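Local structure of uncharacterized protein Atu2773 (Agrobacterium tumefaciens, 2QV5) at residues Glu81-Pro87 with Tyr126-Tyr132; Leu156-Gly162 with Pro179-Ala183; Gly211-Gly215 with Val244-Val248. The protein is of unknown function but belongs to the divergent polysaccharide deacetylases and may therefore act on acetylated carbohydrate. All coordinates share one frame; numbering follows the deposited sequence.

Contact 1: residues Glu81-Pro87 with Tyr126-Tyr132; sequences EILLQIP and YTGVMNY
Q85 and M130 run alongside each other off the same face of a parallel strand pair, 82-87 with 128-131. The pairing is fixed by a ladder in which 127-132 both gives and takes: T127 N donates to I82 O, L84 N to G128 O (3.0 Å), M130 N to L84 O, I86 N to M130 O and Y132 N to I86 O. The strand axes nevertheless diverge by 40°, a marked twist.

Traced outward, Q85 starts with CB beside the M130 carbonyl, 4.1 Å from M130 O. Its CG, set opposite its own carbonyl carbon, then packs 3.4 Å from M130 CG, with M130 SD only slightly farther off; M130 meets it with CG placed between backbone N and carbonyl carbon (chi1 57°). At the tip the amide splits its work: OE1 accepts from G38 N, whereas NE2 reaches, weakly, a water that donates to N131 O (2.8 Å).

On the other face L84 meets Y126. L84 CB stands over the ring in a CH-pi contact, 4.0 Å from the centroid and 15° off the normal, and CD2 runs on to the phenol end, 3.8 Å from Y126 OH. That hydroxyl is bonded to M120 O.

At the N-terminal end of the ladder the T127 side chain also donates, through OG1 to E81 OE2 (2.9 Å), arriving from above the carboxylate plane; S245 N shares this oxygen, and R22 N takes OE1.

Strands 82-88 and 128-131 are linked by helix 109-120 as a beta-alpha-beta unit. Strand 58-62 flanks the first and strand 157-160 the second, while I82 leans on helix 68-78.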
ATOM      1  N   GLU A  81       2.658  10.353   0.839  1.00 14.13           N
ATOM      2  CA  GLU A  81       2.470   9.475  -0.322  1.00 11.01           C
ATOM      3  C   GLU A  81       1.264   8.578  -0.058  1.00  9.05           C
ATOM      4  O   GLU A  81       1.030   8.141   1.068  1.00  9.46           O
ATOM      5  CB  GLU A  81       3.698   8.605  -0.569  1.00 11.15           C
ATOM      6  CG  GLU A  81       3.797   8.087  -1.993  1.00 17.42           C
ATOM      7  CD  GLU A  81       5.073   7.316  -2.248  1.00 23.77           C
ATOM      8  OE1 GLU A  81       6.159   7.945  -2.203  1.00 21.27           O
ATOM      9  OE2 GLU A  81       4.977   6.088  -2.513  1.00 19.38           O
ATOM     10  N   ILE A  82       0.486   8.304  -1.100  1.00  9.09           N
ATOM     11  CA  ILE A  82      -0.769   7.551  -0.986  0.50 12.96           C
ATOM     12  C   ILE A  82      -0.726   6.288  -1.856  1.00 10.21           C
ATOM     13  O   ILE A  82      -0.214   6.351  -2.970  1.00 11.13           O
ATOM     14  CB  ILE A  82      -1.974   8.471  -1.393  0.50 14.29           C
ATOM     15  CG1 ILE A  82      -2.521   9.241  -0.189  0.50 17.76           C
ATOM     16  CG2 ILE A  82      -3.147   7.689  -1.975  0.50 17.36           C
ATOM     17  CD1 ILE A  82      -1.704  10.389   0.279  0.50 21.43           C
ATOM     18  N   LEU A  83      -1.284   5.179  -1.362  1.00  8.95           N
ATOM     19  CA  LEU A  83      -1.518   3.959  -2.162  1.00  7.25           C
ATOM     20  C   LEU A  83      -3.011   3.638  -2.195  1.00 16.22           C
ATOM     21  O   LEU A  83      -3.732   3.926  -1.232  1.00 15.43           O
ATOM     22  CB  LEU A  83      -0.760   2.768  -1.582  1.00  9.01           C
ATOM     23  CG  LEU A  83       0.770   2.816  -1.597  1.00 16.11           C
ATOM     24  CD1 LEU A  83       1.360   1.596  -0.960  1.00 12.12           C
ATOM     25  CD2 LEU A  83       1.305   2.953  -3.012  1.00  8.71           C
ATOM     26  N   LEU A  84      -3.473   3.047  -3.298  1.00 12.39           N
ATOM     27  CA  LEU A  84      -4.846   2.558  -3.393  1.00 14.32           C
ATOM     28  C   LEU A  84      -4.927   1.071  -3.032  1.00  9.34           C
ATOM     29  O   LEU A  84      -4.254   0.262  -3.644  1.00 14.20           O
ATOM     30  CB  LEU A  84      -5.366   2.746  -4.819  1.00 13.09           C
ATOM     31  CG  LEU A  84      -6.814   2.331  -5.100  1.00 16.68           C
ATOM     32  CD1 LEU A  84      -7.812   3.063  -4.181  1.00 10.38           C
ATOM     33  CD2 LEU A  84      -7.102   2.596  -6.549  1.00 21.15           C
ATOM     34  N   GLN A  85      -5.757   0.715  -2.056  1.00 11.08           N
ATOM     35  CA  GLN A  85      -5.947  -0.706  -1.710  1.00 15.71           C
ATOM     36  C   GLN A  85      -7.051  -1.346  -2.542  1.00 15.41           C
ATOM     37  O   GLN A  85      -8.203  -0.911  -2.495  1.00 19.57           O
ATOM     38  CB  GLN A  85      -6.280  -0.892  -0.239  1.00 15.07           C
ATOM     39  CG  GLN A  85      -5.133  -0.696   0.694  1.00 21.36           C
ATOM     40  CD  GLN A  85      -5.565  -0.661   2.151  1.00 29.83           C
ATOM     41  OE1 GLN A  85      -6.236   0.271   2.586  1.00 32.07           O
ATOM     42  NE2 GLN A  85      -5.168  -1.675   2.911  1.00 34.54           N
ATOM     43  N   ILE A  86      -6.698  -2.399  -3.268  1.00 13.83           N
ATOM     44  CA  ILE A  86      -7.622  -3.091  -4.154  1.00 16.50           C
ATOM     45  C   ILE A  86      -8.121  -4.383  -3.511  1.00 19.55           C
ATOM     46  O   ILE A  86      -7.317  -5.251  -3.177  1.00 20.32           O
ATOM     47  CB  ILE A  86      -6.936  -3.407  -5.505  1.00 20.48           C
ATOM     48  CG1 ILE A  86      -6.437  -2.118  -6.161  1.00 17.47           C
ATOM     49  CG2 ILE A  86      -7.885  -4.154  -6.444  1.00 20.15           C
ATOM     50  CD1 ILE A  86      -7.554  -1.169  -6.524  1.00 16.30           C
ATOM     51  N   PRO A  87      -9.451  -4.517  -3.338  1.00 25.65           N
ATOM     52  CA  PRO A  87     -10.012  -5.752  -2.767  1.00 24.37           C
ATOM     53  C   PRO A  87      -9.817  -6.968  -3.689  1.00 19.07           C
ATOM     54  O   PRO A  87     -10.223  -6.934  -4.847  1.00 20.54           O
ATOM     55  CB  PRO A  87     -11.504  -5.418  -2.596  1.00 23.70           C
ATOM     56  CG  PRO A  87     -11.776  -4.319  -3.541  1.00 25.93           C
ATOM     57  CD  PRO A  87     -10.497  -3.530  -3.661  1.00 27.65           C
ATOM     58  N   TYR A 126      -2.096   8.809  -6.420  1.00 10.56           N
ATOM     59  CA  TYR A 126      -1.479   7.680  -5.727  1.00  7.07           C
ATOM     60  C   TYR A 126      -0.345   7.101  -6.575  1.00  5.01           C
ATOM     61  O   TYR A 126      -0.372   7.220  -7.791  1.00  6.93           O
ATOM     62  CB  TYR A 126      -2.512   6.613  -5.328  1.00  6.60           C
ATOM     63  CG  TYR A 126      -3.394   6.092  -6.442  1.00 14.63           C
ATOM     64  CD1 TYR A 126      -3.057   4.928  -7.143  1.00 10.57           C
ATOM     65  CD2 TYR A 126      -4.577   6.740  -6.776  1.00  7.62           C
ATOM     66  CE1 TYR A 126      -3.878   4.446  -8.160  1.00 12.25           C
ATOM     67  CE2 TYR A 126      -5.396   6.275  -7.784  1.00 11.70           C
ATOM     68  CZ  TYR A 126      -5.039   5.123  -8.468  1.00 10.96           C
ATOM     69  OH  TYR A 126      -5.865   4.659  -9.457  1.00 15.05           O
ATOM     70  N   THR A 127       0.665   6.526  -5.916  1.00 10.61           N
ATOM     71  CA  THR A 127       1.870   6.059  -6.606  1.00 11.09           C
ATOM     72  C   THR A 127       1.727   4.622  -6.998  1.00  9.60           C
ATOM     73  O   THR A 127       2.463   4.129  -7.841  1.00 10.70           O
ATOM     74  CB  THR A 127       3.148   6.159  -5.734  1.00 10.89           C
ATOM     75  OG1 THR A 127       2.902   5.587  -4.436  1.00 13.05           O
ATOM     76  CG2 THR A 127       3.591   7.596  -5.598  1.00  9.24           C
ATOM     77  N   GLY A 128       0.811   3.920  -6.347  1.00  9.38           N
ATOM     78  CA  GLY A 128       0.679   2.522  -6.646  1.00 10.38           C
ATOM     79  C   GLY A 128      -0.499   1.898  -5.965  1.00 13.62           C
ATOM     80  O   GLY A 128      -1.280   2.584  -5.295  1.00 10.80           O
ATOM     81  N   VAL A 129      -0.601   0.583  -6.117  1.00 11.16           N
ATOM     82  CA  VAL A 129      -1.697  -0.170  -5.540  1.00  9.82           C
ATOM     83  C   VAL A 129      -1.155  -1.206  -4.565  1.00 16.02           C
ATOM     84  O   VAL A 129       0.001  -1.645  -4.672  1.00 16.85           O
ATOM     85  CB  VAL A 129      -2.596  -0.866  -6.617  1.00 16.12           C
ATOM     86  CG1 VAL A 129      -3.127   0.128  -7.645  1.00 13.62           C
ATOM     87  CG2 VAL A 129      -1.844  -1.984  -7.308  1.00 18.09           C
ATOM     88  N   MET A 130      -1.985  -1.588  -3.606  1.00  9.30           N
ATOM     89  CA  MET A 130      -1.645  -2.703  -2.735  1.00 15.67           C
ATOM     90  C   MET A 130      -2.857  -3.616  -2.608  1.00 14.66           C
ATOM     91  O   MET A 130      -3.980  -3.184  -2.823  1.00 11.68           O
ATOM     92  CB  MET A 130      -1.109  -2.228  -1.363  1.00 17.84           C
ATOM     93  CG  MET A 130      -2.024  -1.308  -0.562  1.00 24.99           C
ATOM     94  SD  MET A 130      -1.441  -0.779   1.097  1.00 32.13           S
ATOM     95  CE  MET A 130      -0.575  -2.223   1.669  1.00  4.95           C
ATOM     96  N   ASN A 131      -2.621  -4.887  -2.301  1.00 14.68           N
ATOM     97  CA  ASN A 131      -3.721  -5.834  -2.139  1.00 20.06           C
ATOM     98  C   ASN A 131      -4.415  -5.599  -0.814  1.00 20.95           C
ATOM     99  O   ASN A 131      -3.769  -5.261   0.177  1.00 19.42           O
ATOM    100  CB  ASN A 131      -3.218  -7.282  -2.204  1.00 13.22           C
ATOM    101  CG  ASN A 131      -2.197  -7.593  -1.138  1.00 20.85           C
ATOM    102  OD1 ASN A 131      -1.111  -7.014  -1.115  1.00 21.25           O
ATOM    103  ND2 ASN A 131      -2.544  -8.506  -0.235  1.00 18.00           N
ATOM    104  N   TYR A 132      -5.736  -5.721  -0.819  1.00 20.93           N
ATOM    105  CA  TYR A 132      -6.468  -5.957   0.404  1.00 24.12           C
ATOM    106  C   TYR A 132      -6.903  -7.410   0.322  1.00 19.57           C
ATOM    107  O   TYR A 132      -7.633  -7.794  -0.611  1.00 20.13           O
ATOM    108  CB  TYR A 132      -7.671  -5.027   0.563  1.00 27.92           C
ATOM    109  CG  TYR A 132      -8.478  -5.362   1.806  1.00 34.25           C
ATOM    110  CD1 TYR A 132      -7.874  -5.374   3.069  1.00 35.66           C
ATOM    111  CD2 TYR A 132      -9.829  -5.698   1.717  1.00 34.47           C
ATOM    112  CE1 TYR A 132      -8.600  -5.705   4.213  1.00 40.12           C
ATOM    113  CE2 TYR A 132     -10.569  -6.024   2.861  1.00 40.58           C
ATOM    114  CZ  TYR A 132      -9.946  -6.026   4.104  1.00 39.91           C
ATOM    115  OH  TYR A 132     -10.669  -6.352   5.233  1.00 39.32           O
TER
HETATM  116  O   HOH W   1      -3.281  -4.527   2.831  1.00 33.80           O

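Contact 2: residues Leu156-Gly162 with Pro179-Ala183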
ATOM      1  N   LEU A 156       2.290   2.511 -12.371  1.00  9.75           N
ATOM      2  CA  LEU A 156       2.043   2.349 -10.949  1.00  9.45           C
ATOM      3  C   LEU A 156       2.883   1.202 -10.392  1.00 12.45           C
ATOM      4  O   LEU A 156       3.181   0.228 -11.105  1.00 17.33           O
ATOM      5  CB  LEU A 156       0.558   2.032 -10.694  1.00  8.55           C
ATOM      6  CG  LEU A 156      -0.511   3.045 -11.110  1.00 10.61           C
ATOM      7  CD1 LEU A 156      -1.875   2.363 -11.289  1.00 13.44           C
ATOM      8  CD2 LEU A 156      -0.593   4.160 -10.076  1.00  9.71           C
ATOM      9  N   LEU A 157       3.246   1.312  -9.115  1.00 12.12           N
ATOM     10  CA  LEU A 157       3.931   0.229  -8.416  1.00 11.01           C
ATOM     11  C   LEU A 157       2.900  -0.693  -7.798  1.00  9.87           C
ATOM     12  O   LEU A 157       1.772  -0.276  -7.572  1.00 12.42           O
ATOM     13  CB  LEU A 157       4.856   0.785  -7.327  1.00 10.32           C
ATOM     14  CG  LEU A 157       4.282   1.496  -6.092  1.00 15.08           C
ATOM     15  CD1 LEU A 157       3.937   0.533  -4.958  1.00 10.47           C
ATOM     16  CD2 LEU A 157       5.339   2.443  -5.625  1.00  8.98           C
ATOM     17  N   PHE A 158       3.295  -1.935  -7.522  1.00 12.63           N
ATOM     18  CA  PHE A 158       2.438  -2.922  -6.845  1.00 11.44           C
ATOM     19  C   PHE A 158       3.107  -3.322  -5.526  1.00 11.09           C
ATOM     20  O   PHE A 158       4.209  -3.879  -5.513  1.00 12.65           O
ATOM     21  CB  PHE A 158       2.243  -4.149  -7.764  1.00 19.32           C
ATOM     22  CG  PHE A 158       1.263  -5.178  -7.241  1.00 20.42           C
ATOM     23  CD1 PHE A 158      -0.047  -5.204  -7.710  1.00 29.60           C
ATOM     24  CD2 PHE A 158       1.658  -6.142  -6.315  1.00 26.44           C
ATOM     25  CE1 PHE A 158      -0.960  -6.153  -7.242  1.00 38.73           C
ATOM     26  CE2 PHE A 158       0.755  -7.089  -5.835  1.00 20.34           C
ATOM     27  CZ  PHE A 158      -0.552  -7.100  -6.302  1.00 27.39           C
ATOM     28  N   LEU A 159       2.449  -3.043  -4.413  1.00 11.67           N
ATOM     29  CA  LEU A 159       2.946  -3.464  -3.113  1.00 11.95           C
ATOM     30  C   LEU A 159       2.126  -4.669  -2.644  1.00 16.05           C
ATOM     31  O   LEU A 159       0.909  -4.597  -2.485  1.00 19.55           O
ATOM     32  CB  LEU A 159       2.889  -2.302  -2.103  1.00  9.82           C
ATOM     33  CG  LEU A 159       3.356  -2.627  -0.678  1.00  7.88           C
ATOM     34  CD1 LEU A 159       4.866  -2.862  -0.611  1.00  9.23           C
ATOM     35  CD2 LEU A 159       2.944  -1.550   0.284  1.00 14.30           C
ATOM     36  N   ASP A 160       2.796  -5.793  -2.459  1.00 15.05           N
ATOM     37  CA  ASP A 160       2.133  -6.986  -1.964  1.00 15.52           C
ATOM     38  C   ASP A 160       2.345  -6.998  -0.451  1.00 16.87           C
ATOM     39  O   ASP A 160       3.478  -6.872   0.029  1.00 17.16           O
ATOM     40  CB  ASP A 160       2.733  -8.215  -2.670  1.00 10.79           C
ATOM     41  CG  ASP A 160       1.980  -9.520  -2.376  1.00 28.30           C
ATOM     42  OD1 ASP A 160       1.671  -9.818  -1.201  1.00 22.02           O
ATOM     43  OD2 ASP A 160       1.732 -10.278  -3.340  1.00 22.65           O
ATOM     44  N   ASP A 161       1.268  -7.139   0.318  1.00 18.36           N
ATOM     45  CA  ASP A 161       1.395  -7.033   1.787  1.00 20.45           C
ATOM     46  C   ASP A 161       2.091  -8.232   2.477  1.00 17.71           C
ATOM     47  O   ASP A 161       2.396  -8.181   3.669  1.00 24.34           O
ATOM     48  CB  ASP A 161       0.050  -6.685   2.446  1.00 16.03           C
ATOM     49  CG  ASP A 161      -0.910  -7.861   2.519  1.00 22.24           C
ATOM     50  OD1 ASP A 161      -0.691  -8.889   1.851  1.00 25.38           O
ATOM     51  OD2 ASP A 161      -1.918  -7.734   3.246  1.00 27.54           O
ATOM     52  N   GLY A 162       2.300  -9.307   1.718  1.00 23.65           N
ATOM     53  CA  GLY A 162       3.044 -10.475   2.186  1.00 26.44           C
ATOM     54  C   GLY A 162       2.241 -11.454   3.021  1.00 29.58           C
ATOM     55  O   GLY A 162       2.802 -12.408   3.562  1.00 30.07           O
ATOM     56  N   PRO A 179       7.201  -2.702 -11.588  1.00 18.21           N
ATOM     57  CA  PRO A 179       7.758  -2.373 -10.273  1.00 19.01           C
ATOM     58  C   PRO A 179       6.896  -2.980  -9.156  1.00 20.44           C
ATOM     59  O   PRO A 179       5.687  -2.751  -9.115  1.00 14.94           O
ATOM     60  CB  PRO A 179       7.696  -0.840 -10.232  1.00 20.63           C
ATOM     61  CG  PRO A 179       7.395  -0.415 -11.625  1.00 22.12           C
ATOM     62  CD  PRO A 179       6.613  -1.514 -12.229  1.00 19.44           C
ATOM     63  N   GLN A 180       7.525  -3.758  -8.276  1.00 18.53           N
ATOM     64  CA  GLN A 180       6.825  -4.503  -7.230  1.00 14.66           C
ATOM     65  C   GLN A 180       7.718  -4.613  -6.007  1.00 18.13           C
ATOM     66  O   GLN A 180       8.948  -4.548  -6.117  1.00 23.84           O
ATOM     67  CB  GLN A 180       6.443  -5.898  -7.738  1.00 16.11           C
ATOM     68  CG  GLN A 180       5.562  -6.774  -6.823  1.00 16.15           C
ATOM     69  CD  GLN A 180       6.363  -7.748  -5.948  1.00 20.71           C
ATOM     70  OE1 GLN A 180       5.811  -8.398  -5.068  1.00 23.02           O
ATOM     71  NE2 GLN A 180       7.661  -7.834  -6.180  1.00 21.03           N
ATOM     72  N   GLY A 181       7.087  -4.761  -4.847  1.00 16.63           N
ATOM     73  CA  GLY A 181       7.786  -4.990  -3.590  1.00 22.67           C
ATOM     74  C   GLY A 181       6.887  -5.754  -2.631  1.00 20.87           C
ATOM     75  O   GLY A 181       5.662  -5.650  -2.694  1.00 15.82           O
ATOM     76  N   PHE A 182       7.510  -6.533  -1.756  1.00 17.02           N
ATOM     77  CA  PHE A 182       6.814  -7.248  -0.686  1.00 16.97           C
ATOM     78  C   PHE A 182       7.062  -6.475   0.595  1.00 20.64           C
ATOM     79  O   PHE A 182       8.184  -5.982   0.812  1.00 16.84           O
ATOM     80  CB  PHE A 182       7.400  -8.657  -0.512  1.00 20.84           C
ATOM     81  CG  PHE A 182       6.918  -9.671  -1.519  1.00 24.92           C
ATOM     82  CD1 PHE A 182       5.622 -10.178  -1.455  1.00 23.94           C
ATOM     83  CD2 PHE A 182       7.784 -10.167  -2.492  1.00 26.85           C
ATOM     84  CE1 PHE A 182       5.184 -11.128  -2.371  1.00 26.63           C
ATOM     85  CE2 PHE A 182       7.345 -11.128  -3.422  1.00 23.45           C
ATOM     86  CZ  PHE A 182       6.051 -11.604  -3.355  1.00 27.22           C
ATOM     87  N   ALA A 183       6.031  -6.346   1.432  1.00 14.48           N
ATOM     88  CA  ALA A 183       6.231  -5.847   2.776  1.00 12.44           C
ATOM     89  C   ALA A 183       7.070  -6.864   3.516  1.00 14.07           C
ATOM     90  O   ALA A 183       6.871  -8.075   3.360  1.00 15.66           O
ATOM     91  CB  ALA A 183       4.905  -5.644   3.501  1.00 10.39           C
TER
HETATM   92  O   HOH W   2       3.599  -2.465 -10.939  1.00 15.71           O
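F158 and Q180 are paired across a beta-alpha-beta unit in which strand 157-160 leads through helix 169-176 into the parallel strand 180-186. The segments stay nearly aligned, their axes 16° apart, and four backbone bonds set the register: F158 N to P179 O, G181 N to F158 O, D160 N to G181 O (2.9 Å) and A183 N to D160 O. P179 O is gripped twice, since a water donates to it as well (2.8 Å) and bridges it to L156 O beyond the start of the ladder.

F158, Q180, D160 and F182 share one face. With CG trans to the backbone N (chi1 -174°), Q180 brings its CG to 4.0 Å from F158 CD2, and the ring and amide planes lie 27° apart. The chain then bends at chi2, which carries OE1 over the centre of the F182 ring, 3.5 Å above its plane; the same OE1 is bonded to S169 OG.

At the C-terminal end of this face D160 opens an Asx turn: D160 OD1, through its anti lone pair, accepts from G162 N at 3.0 Å. The turn redirects the chain at D161-G162, after D160 O has taken the last rung from A183 N. D160 also runs alongside F182, its CG 3.6 Å from F182 CE1, with the carboxylate and ring planes clearly inclined to each other. Its second oxygen, OD2, is held by S167 OG and S169 OG, so S169 at the start of helix 169-176 ties both strands to the connection between them.

The reverse face carries L159, whose CD1 folds over the neighbouring backbone to lie 3.6 Å from G181 O. Beside the turn, A183 CB of the neighbouring strand packs against D161 O at the same separation.

Contact 3: residues Gly211-Gly215 with Val244-Val248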
ATOM      1  N   GLY A 211      19.492  -2.596   4.290  1.00 17.66           N
ATOM      2  CA  GLY A 211      19.570  -1.236   3.766  1.00 13.49           C
ATOM      3  C   GLY A 211      18.200  -0.579   3.744  1.00 15.84           C
ATOM      4  O   GLY A 211      18.089   0.622   3.974  1.00 12.37           O
ATOM      5  N   GLN A 212      17.153  -1.371   3.488  1.00 13.22           N
ATOM      6  CA  GLN A 212      15.770  -0.877   3.438  1.00 15.84           C
ATOM      7  C   GLN A 212      14.768  -1.956   3.850  1.00 15.70           C
ATOM      8  O   GLN A 212      15.057  -3.154   3.739  1.00 12.56           O
ATOM      9  CB  GLN A 212      15.423  -0.343   2.036  1.00 16.48           C
ATOM     10  CG  GLN A 212      15.481  -1.393   0.912  1.00 16.90           C
ATOM     11  CD  GLN A 212      15.252  -0.820  -0.482  1.00 25.32           C
ATOM     12  OE1 GLN A 212      15.990   0.055  -0.935  1.00 45.78           O
ATOM     13  NE2 GLN A 212      14.241  -1.338  -1.181  1.00 32.60           N
ATOM     14  N   ALA A 213      13.602  -1.518   4.325  1.00 14.28           N
ATOM     15  CA  ALA A 213      12.476  -2.409   4.603  1.00 10.34           C
ATOM     16  C   ALA A 213      11.134  -1.677   4.623  1.00 12.66           C
ATOM     17  O   ALA A 213      11.076  -0.470   4.848  1.00  8.89           O
ATOM     18  CB  ALA A 213      12.677  -3.152   5.924  1.00 11.03           C
ATOM     19  N   ILE A 214      10.061  -2.440   4.409  1.00  9.58           N
ATOM     20  CA  ILE A 214       8.688  -1.931   4.367  1.00  9.99           C
ATOM     21  C   ILE A 214       7.858  -2.638   5.433  1.00 13.96           C
ATOM     22  O   ILE A 214       7.845  -3.869   5.496  1.00 13.36           O
ATOM     23  CB  ILE A 214       8.025  -2.163   2.985  1.00  5.25           C
ATOM     24  CG1 ILE A 214       8.784  -1.430   1.864  1.00  7.13           C
ATOM     25  CG2 ILE A 214       6.536  -1.736   3.018  1.00  8.60           C
ATOM     26  CD1 ILE A 214       8.413  -1.883   0.442  1.00 11.65           C
ATOM     27  N   GLY A 215       7.197  -1.854   6.287  1.00 10.79           N
ATOM     28  CA  GLY A 215       6.226  -2.371   7.242  1.00 11.48           C
ATOM     29  C   GLY A 215       4.825  -1.957   6.844  1.00 14.35           C
ATOM     30  O   GLY A 215       4.633  -0.894   6.250  1.00 12.52           O
ATOM     31  N   VAL A 244       6.868   4.718   0.023  1.00 15.24           N
ATOM     32  CA  VAL A 244       7.028   3.388  -0.592  1.00 16.54           C
ATOM     33  C   VAL A 244       7.706   3.429  -1.966  1.00 11.56           C
ATOM     34  O   VAL A 244       8.555   2.582  -2.256  1.00 18.78           O
ATOM     35  CB  VAL A 244       5.674   2.625  -0.664  1.00 15.45           C
ATOM     36  CG1 VAL A 244       5.710   1.488  -1.671  1.00 21.43           C
ATOM     37  CG2 VAL A 244       5.352   2.062   0.695  1.00 20.57           C
ATOM     38  N   SER A 245       7.342   4.418  -2.789  1.00 14.67           N
ATOM     39  CA  SER A 245       7.927   4.581  -4.127  0.50 15.56           C
ATOM     40  C   SER A 245       9.448   4.690  -4.114  1.00 16.31           C
ATOM     41  O   SER A 245      10.111   4.252  -5.054  1.00 18.84           O
ATOM     42  CB  SER A 245       7.340   5.798  -4.837  0.50 18.30           C
ATOM     43  OG  SER A 245       7.932   5.945  -6.112  0.50 17.71           O
ATOM     44  N   ALA A 246      10.000   5.286  -3.059  1.00 13.45           N
ATOM     45  CA  ALA A 246      11.473   5.427  -2.948  1.00 12.82           C
ATOM     46  C   ALA A 246      12.168   4.064  -2.841  1.00 19.42           C
ATOM     47  O   ALA A 246      13.337   3.922  -3.221  1.00 17.57           O
ATOM     48  CB  ALA A 246      11.847   6.307  -1.787  1.00 14.25           C
ATOM     49  N   LEU A 247      11.424   3.062  -2.373  1.00 11.62           N
ATOM     50  CA  LEU A 247      11.984   1.739  -2.099  1.00 15.73           C
ATOM     51  C   LEU A 247      11.680   0.690  -3.153  1.00 21.73           C
ATOM     52  O   LEU A 247      12.470  -0.229  -3.352  1.00 27.16           O
ATOM     53  CB  LEU A 247      11.481   1.223  -0.757  1.00 12.13           C
ATOM     54  CG  LEU A 247      11.866   1.978   0.500  1.00 16.53           C
ATOM     55  CD1 LEU A 247      11.509   1.122   1.700  1.00 13.14           C
ATOM     56  CD2 LEU A 247      13.339   2.311   0.482  1.00 13.14           C
ATOM     57  N   VAL A 248      10.533   0.813  -3.811  1.00 20.60           N
ATOM     58  CA  VAL A 248      10.095  -0.186  -4.788  1.00 25.26           C
ATOM     59  C   VAL A 248      10.683   0.054  -6.188  1.00 29.68           C
ATOM     60  O   VAL A 248      10.815   1.194  -6.642  1.00 36.95           O
ATOM     61  CB  VAL A 248       8.561  -0.271  -4.842  1.00 23.14           C
ATOM     62  CG1 VAL A 248       8.109  -1.043  -6.063  1.00 36.01           C
ATOM     63  CG2 VAL A 248       8.028  -0.919  -3.566  1.00 23.15           C
TER
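The backbones of Q212 and L247 keep well apart, CA to CA 7.2 Å, a spacing too wide for strand pairing, so strand 212-215 and the short, weakly bonded turn of helix 244-247 meet through side chains. V244 O closes that turn by accepting from both L247 N and V248 N.

L247 carries most of the contact. Its two methyl groups spread along one side of the strand: CD2 lies 3.7 Å from Q212 CB, while CD1 rests against A213 O and against I214 CG1, the latter also at 3.7 Å. L247 runs antiparallel to the side chains of Q212 and I214, flank against flank rather than end-on.

Q212 answers with its polar tip. Its CG is placed between the backbone N and the carbonyl carbon (chi1 63°), and the extended chain beyond brings NE2 within 3.0 Å of L247 O. The hydrogen bond is bent, with 141° at the hydrogen, and the donor approaches to one side of the C=O direction (122°), tilted from the carbonyl plane. One bond thus joins the side chain of the strand's first residue to the main chain at the end of the helical turn. The aliphatic part of Q212 meanwhile stays against L247, so a single residue supplies apolar and polar contact together.

Farther along, the I214 and V248 side chains cross at about a right angle, with I214 CD1 4.1 Å from V248 CG2.

A213 points from the opposite side of the strand into helix 193-210, against L203, I206 and A207. On the contact side, L247 also rests on R31 and A33 of strand 30-39, V244 and S245 touch L157 of strand 157-160, and V244 N bonds T58 OG1, placing helix 244-247 across the starts of several sheet strands.

Overall arrangement
Contacts 1 and 2 are successive parallel pairs of one sheet, joined where strand 128-131 lies beside 157-160: V129 O meets L159 N at 2.8 Å, and N131 OD1 receives D161 N. The strand order closes on itself through 180-186, 212-218 and 30-39, consistent with the barrel-like fold of polysaccharide deacetylases. Contact 1 is the most buried; contact 2 is partly exposed, with polar groups gathered at its C-terminal end. Contact 3, farther from the chain centre, replaces the backbone ladder by leucine packing and one side-chain bond. Its helical turn nonetheless touches both others, through S245 on E81 and V248 on P179 and Q180.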